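Carbohydrate kinase (Agrobacterium tumefaciens, PDB 2NWH) probably phosphorylates a sugar or a related small-molecule substrate with ATP, as other pfkB family carbohydrate kinases of the ribokinase clan do. Local coordinates at residues L52-R57 and Y261-A266; A279-I284 and Q294-D299. One frame throughout, in Å; residues are numbered along the deposited sequence.

Contact 1: residues L52-R57 and Y261-A266; sequences LGFEVR and YLAAIA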
loop_
_atom_site.group_PDB
_atom_site.type_symbol
_atom_site.label_atom_id
_atom_site.label_comp_id
_atom_site.label_asym_id
_atom_site.label_seq_id
_atom_site.Cartn_x
_atom_site.Cartn_y
_atom_site.Cartn_z
ATOM N N LEU A 52 6.590 -11.955 2.402
ATOM C CA LEU A 52 7.814 -12.030 1.601
ATOM C C LEU A 52 9.085 -12.132 2.441
ATOM O O LEU A 52 10.190 -12.083 1.907
ATOM C CB LEU A 52 7.884 -10.836 0.659
ATOM C CG LEU A 52 6.737 -10.721 -0.341
ATOM C CD1 LEU A 52 6.991 -9.479 -1.128
ATOM C CD2 LEU A 52 6.655 -11.994 -1.266
ATOM N N GLY A 53 8.937 -12.301 3.755
ATOM C CA GLY A 53 10.093 -12.686 4.585
ATOM C C GLY A 53 10.674 -11.600 5.481
ATOM O O GLY A 53 11.582 -11.852 6.272
ATOM N N PHE A 54 10.141 -10.382 5.392
ATOM C CA PHE A 54 10.693 -9.290 6.208
ATOM C C PHE A 54 10.135 -9.294 7.608
ATOM O O PHE A 54 9.070 -9.820 7.835
ATOM C CB PHE A 54 10.428 -7.930 5.546
ATOM C CG PHE A 54 11.187 -7.756 4.250
ATOM C CD1 PHE A 54 12.461 -7.216 4.260
ATOM C CD2 PHE A 54 10.656 -8.202 3.057
ATOM C CE1 PHE A 54 13.198 -7.068 3.070
ATOM C CE2 PHE A 54 11.390 -8.087 1.865
ATOM C CZ PHE A 54 12.674 -7.503 1.885
ATOM N N GLU A 55 10.867 -8.676 8.537
ATOM C CA GLU A 55 10.379 -8.519 9.909
ATOM C C GLU A 55 9.628 -7.177 9.907
ATOM O O GLU A 55 10.237 -6.124 9.821
ATOM C CB GLU A 55 11.545 -8.556 10.923
ATOM C CG GLU A 55 11.029 -8.345 12.392
ATOM C CD GLU A 55 12.082 -8.590 13.457
ATOM O OE1 GLU A 55 13.144 -9.137 13.114
ATOM O OE2 GLU A 55 11.840 -8.221 14.637
ATOM N N VAL A 56 8.301 -7.227 9.944
ATOM C CA VAL A 56 7.502 -6.004 9.705
ATOM C C VAL A 56 6.787 -5.598 10.972
ATOM O O VAL A 56 6.230 -6.464 11.672
ATOM C CB VAL A 56 6.478 -6.156 8.539
ATOM C CG1 VAL A 56 5.742 -4.791 8.251
ATOM C CG2 VAL A 56 7.198 -6.682 7.259
ATOM N N ARG A 57 6.827 -4.288 11.263
ATOM C CA ARG A 57 6.057 -3.701 12.369
ATOM C C ARG A 57 5.174 -2.583 11.786
ATOM O O ARG A 57 5.580 -1.901 10.821
ATOM C CB ARG A 57 7.012 -3.150 13.447
ATOM C CG ARG A 57 6.343 -2.275 14.511
ATOM C CD ARG A 57 7.386 -1.761 15.467
ATOM N NE ARG A 57 6.829 -0.977 16.576
ATOM C CZ ARG A 57 7.584 -0.400 17.511
ATOM N NH1 ARG A 57 8.899 -0.458 17.423
ATOM N NH2 ARG A 57 7.029 0.270 18.504
ATOM N N TYR A 261 7.933 -4.839 -5.274
ATOM C CA TYR A 261 8.988 -3.907 -5.694
ATOM C C TYR A 261 9.887 -3.508 -4.529
ATOM O O TYR A 261 11.116 -3.597 -4.620
ATOM C CB TYR A 261 8.355 -2.674 -6.339
ATOM C CG TYR A 261 9.354 -1.744 -6.964
ATOM C CD1 TYR A 261 9.687 -1.870 -8.315
ATOM C CD2 TYR A 261 9.996 -0.741 -6.200
ATOM C CE1 TYR A 261 10.610 -1.018 -8.910
ATOM C CE2 TYR A 261 10.933 0.127 -6.798
ATOM C CZ TYR A 261 11.235 -0.032 -8.150
ATOM O OH TYR A 261 12.141 0.804 -8.782
ATOM N N LEU A 262 9.287 -3.087 -3.416
ATOM C CA LEU A 262 10.032 -2.662 -2.250
ATOM C C LEU A 262 10.817 -3.830 -1.696
ATOM O O LEU A 262 11.963 -3.661 -1.325
ATOM C CB LEU A 262 9.069 -2.064 -1.218
ATOM C CG LEU A 262 9.664 -1.498 0.051
ATOM C CD1 LEU A 262 10.547 -0.346 -0.379
ATOM C CD2 LEU A 262 8.528 -1.018 0.919
ATOM N N ALA A 263 10.234 -5.042 -1.692
ATOM C CA ALA A 263 10.992 -6.217 -1.258
ATOM C C ALA A 263 12.233 -6.404 -2.095
ATOM O O ALA A 263 13.304 -6.707 -1.554
ATOM C CB ALA A 263 10.167 -7.468 -1.268
ATOM N N ALA A 264 12.108 -6.244 -3.417
ATOM C CA ALA A 264 13.272 -6.354 -4.308
ATOM C C ALA A 264 14.356 -5.294 -4.041
ATOM O O ALA A 264 15.533 -5.632 -3.997
ATOM C CB ALA A 264 12.868 -6.365 -5.752
ATOM N N ILE A 265 13.958 -4.036 -3.885
ATOM C CA ILE A 265 14.916 -2.944 -3.601
ATOM C C ILE A 265 15.630 -3.166 -2.255
ATOM O O ILE A 265 16.833 -2.961 -2.136
ATOM C CB ILE A 265 14.235 -1.536 -3.633
ATOM C CG1 ILE A 265 13.679 -1.196 -5.037
ATOM C CG2 ILE A 265 15.207 -0.421 -3.116
ATOM C CD1 ILE A 265 14.719 -1.145 -6.218
ATOM N N ALA A 266 14.874 -3.603 -1.259
ATOM C CA ALA A 266 15.389 -3.775 0.101
ATOM C C ALA A 266 16.398 -4.915 0.131
ATOM O O ALA A 266 17.344 -4.905 0.914
ATOM C CB ALA A 266 14.251 -4.028 1.057
#
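The ring of Phe54 meets Ala263 and Ala266, and both methyls come to it obliquely. The contact lies in the ribokinase-like alpha/beta fold. It joins the turn from helix 41-51 to strand 55-63 with the end of helix 255-266. The two alanines are three residues apart in that helix, so their methyls point from the same face. CE2 of Phe54 lies 3.4 Å from CB of Ala263, a tight approach. On the other flank of CZ, CE1 of Phe54 is 3.8 Å from CB of Ala266; both methyls lie on the same side of the ring plane. Between them, CZ of Phe54 comes up to the helix backbone, 3.6 Å from O of Ala263. The ring tip therefore rests across one helical turn.

CG of Phe54 stands opposite its own carbonyl carbon (chi1 -67°). This sends the ring toward helix 255-266. The ring also touches Ile6 of the neighbouring strand 5-9, so it sits between the sheet and the helix.

The turn itself is a Schellman motif that ends helix 41-51. The amide of Phe54 bonds to O of Leu49, and that of Gly53 bonds to O of Ser50. Gly53 has a positive phi of 107°, as the C-prime residue of this motif often has. The motif places Leu52 and Phe54 to face the same helix, one from each side of the glycine. Nearby, Leu262 also packs on Leu49, and Ala263 touches Gln277 of helix 271-286.

No hydrogen bond links the two segments. All four touching residues are buried, and the contact is apolar. Leu52 adds the last touch with one branch: its CD1 reaches CB of Ala263 at 3.8 Å.

Contact 2: residues A279-I284 and Q294-D299; sequences AAAAAI and QDLSKD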
loop_
_atom_site.group_PDB
_atom_site.type_symbol
_atom_site.label_atom_id
_atom_site.label_comp_id
_atom_site.label_asym_id
_atom_site.label_seq_id
_atom_site.Cartn_x
_atom_site.Cartn_y
_atom_site.Cartn_z
ATOM N N ALA A 279 5.605 -6.777 -10.462
ATOM C CA ALA A 279 4.652 -7.318 -11.413
ATOM C C ALA A 279 4.233 -8.730 -11.071
ATOM O O ALA A 279 3.046 -9.025 -11.170
ATOM C CB ALA A 279 5.182 -7.278 -12.835
ATOM N N ALA A 280 5.196 -9.587 -10.695
ATOM C CA ALA A 280 4.874 -10.991 -10.321
ATOM C C ALA A 280 3.904 -11.001 -9.134
ATOM O O ALA A 280 2.887 -11.736 -9.104
ATOM C CB ALA A 280 6.145 -11.727 -9.966
ATOM N N ALA A 281 4.256 -10.205 -8.133
ATOM C CA ALA A 281 3.446 -10.085 -6.928
ATOM C C ALA A 281 2.014 -9.594 -7.225
ATOM O O ALA A 281 1.056 -10.185 -6.750
ATOM C CB ALA A 281 4.167 -9.215 -5.884
ATOM N N ALA A 282 1.867 -8.557 -8.043
ATOM C CA ALA A 282 0.536 -8.073 -8.468
ATOM C C ALA A 282 -0.283 -9.170 -9.214
ATOM O O ALA A 282 -1.475 -9.431 -8.869
ATOM C CB ALA A 282 0.722 -6.810 -9.363
ATOM N N ALA A 283 0.381 -9.840 -10.154
ATOM C CA ALA A 283 -0.230 -10.907 -11.006
ATOM C C ALA A 283 -0.766 -12.029 -10.139
ATOM O O ALA A 283 -1.831 -12.563 -10.413
ATOM C CB ALA A 283 0.812 -11.468 -12.020
ATOM N N ILE A 284 -0.029 -12.383 -9.083
ATOM C CA ILE A 284 -0.442 -13.477 -8.221
ATOM C C ILE A 284 -1.793 -13.128 -7.605
ATOM O O ILE A 284 -2.641 -13.983 -7.510
ATOM C CB ILE A 284 0.573 -13.733 -7.109
ATOM C CG1 ILE A 284 1.808 -14.445 -7.693
ATOM C CG2 ILE A 284 -0.041 -14.538 -5.886
ATOM C CD1 ILE A 284 3.025 -14.349 -6.714
ATOM N N GLN A 294 -3.120 -13.075 0.149
ATOM C CA GLN A 294 -2.725 -14.207 1.015
ATOM C C GLN A 294 -1.912 -15.253 0.252
ATOM O O GLN A 294 -1.139 -16.044 0.856
ATOM C CB GLN A 294 -3.908 -14.893 1.667
ATOM C CG GLN A 294 -4.555 -14.082 2.714
ATOM C CD GLN A 294 -5.658 -14.835 3.367
ATOM O OE1 GLN A 294 -6.512 -15.455 2.693
ATOM N NE2 GLN A 294 -5.652 -14.820 4.697
ATOM N N ASP A 295 -2.045 -15.238 -1.061
ATOM C CA ASP A 295 -1.218 -16.159 -1.933
ATOM C C ASP A 295 0.249 -15.725 -2.153
ATOM O O ASP A 295 1.043 -16.478 -2.720
ATOM C CB ASP A 295 -1.927 -16.296 -3.260
ATOM C CG ASP A 295 -3.246 -17.020 -3.116
ATOM O OD1 ASP A 295 -3.327 -18.002 -2.335
ATOM O OD2 ASP A 295 -4.199 -16.571 -3.762
ATOM N N LEU A 296 0.602 -14.523 -1.689
ATOM C CA LEU A 296 1.977 -14.017 -1.772
ATOM C C LEU A 296 2.926 -14.696 -0.814
ATOM O O LEU A 296 2.634 -14.840 0.376
ATOM C CB LEU A 296 2.111 -12.481 -1.586
ATOM C CG LEU A 296 1.429 -11.573 -2.569
ATOM C CD1 LEU A 296 1.470 -10.131 -2.054
ATOM C CD2 LEU A 296 2.213 -11.654 -3.890
ATOM N N SER A 297 4.073 -15.109 -1.375
ATOM C CA SER A 297 5.182 -15.682 -0.607
ATOM C C SER A 297 6.405 -15.572 -1.508
ATOM O O SER A 297 6.273 -15.308 -2.714
ATOM C CB SER A 297 4.908 -17.162 -0.263
ATOM O OG SER A 297 4.921 -17.966 -1.429
ATOM N N LYS A 298 7.605 -15.758 -0.957
ATOM C CA LYS A 298 8.802 -15.745 -1.817
ATOM C C LYS A 298 8.634 -16.839 -2.841
ATOM O O LYS A 298 8.977 -16.674 -3.995
ATOM C CB LYS A 298 10.053 -16.064 -0.994
ATOM C CG LYS A 298 10.498 -14.917 -0.123
ATOM C CD LYS A 298 11.832 -15.263 0.553
ATOM C CE LYS A 298 12.971 -15.134 -0.435
ATOM N NZ LYS A 298 14.312 -15.241 0.247
ATOM N N ASP A 299 8.121 -17.979 -2.418
ATOM C CA ASP A 299 7.997 -19.075 -3.384
ATOM C C ASP A 299 6.984 -18.820 -4.506
ATOM O O ASP A 299 7.225 -19.209 -5.665
ATOM C CB ASP A 299 7.754 -20.396 -2.681
ATOM C CG ASP A 299 8.966 -20.851 -1.866
ATOM O OD1 ASP A 299 10.108 -20.302 -1.981
ATOM O OD2 ASP A 299 8.756 -21.789 -1.120
HETATM O O HOH W 1 -3.585 -16.654 -6.604
#
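Asp295 OD2 faces the backbone of Ile284 through a water. The water donates to OD2 of Asp295 at 2.9 Å and to O of Ile284 at 3.0 Å. The same OD2 accepts a bond from the amide of Thr292. Two donors thus grip this carboxylate oxygen, which should limit its rotation.

Beside the water bridge the contact is apolar. CG2 of Ile284 lies 3.7 Å from CB of Asp295. This branch is anti to the backbone N of Ile284, while CG1 is beside that N (chi1 -75°). The two branches therefore serve different partners. CD1, at the end of the other branch, lies 4.0 Å from CD2 of Leu296.

Leu296 does its work with that one methyl. CD2 of Leu296 is 3.7 Å from CB of Ala281 and 3.4 Å from O of Ala281. It settles on the helix surface between Ala281 and Ile284, one turn apart. Leu296 also touches Asn48 of helix 41-51, and Ile284 continues onto Val301 and Met304.

Ser297 follows as N-cap of helix 298-305, with its OG accepting from the amide of Ser300. The Ile284 side chain is about 12 Å from the sodium ion at Asp249 and Thr251. Here helix 271-286 packs against the connection that leads to N-capped helix 298-305, among the C-terminal helices of the ribokinase-like fold.

Overall arrangement
Both segments of contact 1 come earlier in the chain than those of contact 2, and the centres are 13 Å apart. Helix 255-266 of contact 1 is followed directly by helix 271-286 of contact 2. Helix 41-51 also connects them: its end leads into contact 1, and its flank meets Leu296 of contact 2. The contacts touch directly, with CD2 of Leu52 3.6 Å from C of Ser297 and O of Leu52 3.5 Å from CG of Lys298. Together they tie helix 41-51 and the start of strand 55-63 to the C-terminal helices. Helix 255-266 begins at the aspartate of the GAGD signature, at the phosphate-transfer site in relatives; contact 1 lies at its other end.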